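Local coordinates for enoyl-[acyl-carrier-protein] reductase [FMN] (Thermotoga maritima, PDB 5GVJ) that probably reduces enoyl-acyl-carrier-protein substrates with NADH, using FMN as its flavin cofactor, in the manner of FabK-type enoyl reductases, at residues G21-G26 with S45-P50. The protein carries 1 engineered substitution. Sequence-based numbering, arbitrary orientation.
Sequences GMAWAG and SGAMKP
The methyl of Ala47 comes up obliquely to the indole of Trp24. Ala47 CB stands 3.1 Å above the ring plane but is displaced toward the rim, and Trp24 NE1, CE2 and CZ2 all lie 3.5 Å from Ala47 CB, so the methyl meets the part of the ring around CE2 rather than its centre. The CB of Trp24 does not itself point at 45-50. With CG anti to the carbonyl carbon and beside the backbone N (chi1 -60°), the indole reaches the other loop, while it also touches Leu261, Arg262 and Val265 of helix 260-265.

Ala23 supplies the second apolar meeting, its CB lying 4.3 Å from Ala47 CB, methyl to methyl. The same methyl points at the 45-50 backbone and packs against the bare CA of Gly46, with Ala23 CB 4.0 Å from Gly46 CA. Both loops follow strands of the parallel sheet and lead into helices, as expected of beta-alpha connections at the C-terminal ends of the strands in a TIM-barrel-type domain. Gly21 and Ala23 belong to the FMN site of this protein, although no FMN is bound to this chain.

Polar coupling passes through water. One molecule donates to Gly21 O and accepts from Gly46 N, both at 3.1 Å; another accepts from Ala47 N and, weakly, from Trp24 N. The 45-48 segment is a type I turn closed by Met48 N to Ser45 O at 2.8 Å, which places Gly46 and Ala47 at its two central positions, facing Ala23 and Trp24.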
ATOM      1  N   GLY A  21      10.443  16.884  -3.229  1.00 22.71           N
ATOM      2  CA  GLY A  21      11.679  17.511  -2.773  1.00 23.88           C
ATOM      3  C   GLY A  21      12.868  16.570  -2.740  1.00 29.36           C
ATOM      4  O   GLY A  21      13.671  16.612  -1.796  1.00 26.87           O
ATOM      5  N   MET A  22      12.992  15.711  -3.743  1.00 28.51           N
ATOM      6  CA  MET A  22      14.171  14.879  -3.900  1.00 25.97           C
ATOM      7  C   MET A  22      15.369  15.737  -4.316  1.00 24.06           C
ATOM      8  O   MET A  22      15.220  16.840  -4.853  1.00 23.03           O
ATOM      9  CB  MET A  22      13.885  13.796  -4.942  1.00 26.25           C
ATOM     10  CG  MET A  22      14.928  12.712  -5.087  1.00 33.76           C
ATOM     11  SD  MET A  22      14.321  11.448  -6.231  1.00 39.66           S
ATOM     12  CE  MET A  22      14.060  12.377  -7.748  1.00 33.63           C
ATOM     13  N   ALA A  23      16.573  15.230  -4.047  1.00 23.69           N
ATOM     14  CA  ALA A  23      17.769  15.903  -4.534  1.00 25.02           C
ATOM     15  C   ALA A  23      17.745  15.965  -6.057  1.00 26.15           C
ATOM     16  O   ALA A  23      17.294  15.030  -6.727  1.00 23.91           O
ATOM     17  CB  ALA A  23      19.028  15.185  -4.053  1.00 25.62           C
ATOM     18  N   TRP A  24      18.201  17.099  -6.596  1.00 24.27           N
ATOM     19  CA  TRP A  24      18.290  17.351  -8.035  1.00 24.31           C
ATOM     20  C   TRP A  24      16.925  17.609  -8.660  1.00 22.78           C
ATOM     21  O   TRP A  24      16.784  18.562  -9.428  1.00 20.43           O
ATOM     22  CB  TRP A  24      19.010  16.208  -8.758  1.00 24.18           C
ATOM     23  CG  TRP A  24      20.398  16.013  -8.257  1.00 27.67           C
ATOM     24  CD1 TRP A  24      20.863  14.970  -7.511  1.00 28.60           C
ATOM     25  CD2 TRP A  24      21.501  16.912  -8.425  1.00 31.02           C
ATOM     26  NE1 TRP A  24      22.195  15.154  -7.225  1.00 30.15           N
ATOM     27  CE2 TRP A  24      22.610  16.337  -7.775  1.00 31.10           C
ATOM     28  CE3 TRP A  24      21.664  18.136  -9.084  1.00 30.69           C
ATOM     29  CZ2 TRP A  24      23.866  16.950  -7.755  1.00 29.59           C
ATOM     30  CZ3 TRP A  24      22.911  18.742  -9.064  1.00 36.85           C
ATOM     31  CH2 TRP A  24      23.996  18.147  -8.404  1.00 31.26           C
ATOM     32  N   ALA A  25      15.905  16.804  -8.332  1.00 22.72           N
ATOM     33  CA  ALA A  25      14.579  17.025  -8.912  1.00 19.75           C
ATOM     34  C   ALA A  25      13.789  18.090  -8.165  1.00 19.72           C
ATOM     35  O   ALA A  25      12.919  18.741  -8.759  1.00 18.20           O
ATOM     36  CB  ALA A  25      13.776  15.716  -8.925  1.00 18.86           C
ATOM     37  N   GLY A  26      14.047  18.255  -6.864  1.00 21.64           N
ATOM     38  CA  GLY A  26      13.390  19.284  -6.077  1.00 21.84           C
ATOM     39  C   GLY A  26      14.009  20.656  -6.277  1.00 17.95           C
ATOM     40  O   GLY A  26      14.579  21.226  -5.342  1.00 17.81           O
ATOM     41  N   SER A  45      17.423  19.674  -0.813  1.00 19.69           N
ATOM     42  CA  SER A  45      18.780  20.134  -0.553  1.00 19.53           C
ATOM     43  C   SER A  45      19.779  18.989  -0.463  1.00 21.63           C
ATOM     44  O   SER A  45      20.937  19.223  -0.106  1.00 24.72           O
ATOM     45  CB  SER A  45      18.825  20.976   0.733  1.00 17.51           C
ATOM     46  OG  SER A  45      18.754  20.175   1.904  1.00 19.72           O
ATOM     47  N   GLY A  46      19.356  17.763  -0.783  1.00 20.92           N
ATOM     48  CA  GLY A  46      20.176  16.595  -0.502  1.00 22.60           C
ATOM     49  C   GLY A  46      21.579  16.680  -1.067  1.00 28.86           C
ATOM     50  O   GLY A  46      22.529  16.184  -0.450  1.00 26.69           O
ATOM     51  N   ALA A  47      21.732  17.314  -2.233  1.00 25.04           N
ATOM     52  CA  ALA A  47      23.021  17.467  -2.899  1.00 26.18           C
ATOM     53  C   ALA A  47      23.552  18.892  -2.816  1.00 28.35           C
ATOM     54  O   ALA A  47      24.421  19.274  -3.605  1.00 30.78           O
ATOM     55  CB  ALA A  47      22.916  17.040  -4.363  1.00 27.94           C
ATOM     56  N   MET A  48      23.049  19.692  -1.884  1.00 27.51           N
ATOM     57  CA  MET A  48      23.378  21.105  -1.839  1.00 26.62           C
ATOM     58  C   MET A  48      24.381  21.409  -0.735  1.00 29.17           C
ATOM     59  O   MET A  48      24.417  20.745   0.305  1.00 30.59           O
ATOM     60  CB  MET A  48      22.118  21.952  -1.636  1.00 28.28           C
ATOM     61  CG  MET A  48      21.219  22.075  -2.861  1.00 21.96           C
ATOM     62  SD  MET A  48      19.866  23.211  -2.493  1.00 25.10           S
ATOM     63  CE  MET A  48      18.869  23.124  -3.976  1.00 20.46           C
ATOM     64  N   LYS A  49      25.219  22.416  -0.994  1.00 31.47           N
ATOM     65  CA  LYS A  49      26.000  23.103   0.020  1.00 31.17           C
ATOM     66  C   LYS A  49      25.228  24.324   0.493  1.00 27.79           C
ATOM     67  O   LYS A  49      24.329  24.801  -0.209  1.00 26.15           O
ATOM     68  CB  LYS A  49      27.363  23.505  -0.546  1.00 36.45           C
ATOM     69  CG  LYS A  49      28.278  22.318  -0.836  1.00 38.03           C
ATOM     70  CD  LYS A  49      29.584  22.744  -1.494  1.00 43.59           C
ATOM     71  CE  LYS A  49      29.896  21.885  -2.714  1.00 52.19           C
ATOM     72  NZ  LYS A  49      29.199  20.565  -2.671  1.00 52.14           N
ATOM     73  N   PRO A  50      25.527  24.840   1.695  1.00 30.88           N
ATOM     74  CA  PRO A  50      24.750  25.978   2.211  1.00 27.63           C
ATOM     75  C   PRO A  50      24.568  27.107   1.211  1.00 31.50           C
ATOM     76  O   PRO A  50      23.455  27.638   1.098  1.00 29.19           O
ATOM     77  CB  PRO A  50      25.567  26.419   3.434  1.00 28.84           C
ATOM     78  CG  PRO A  50      26.183  25.168   3.919  1.00 24.96           C
ATOM     79  CD  PRO A  50      26.520  24.373   2.679  1.00 33.05           C
TER
HETATM   80  O   HOH W   1      16.613  16.421  -0.877  1.00 20.03           O
HETATM   81  O   HOH W   2      19.820  18.861  -4.067  1.00 27.70           O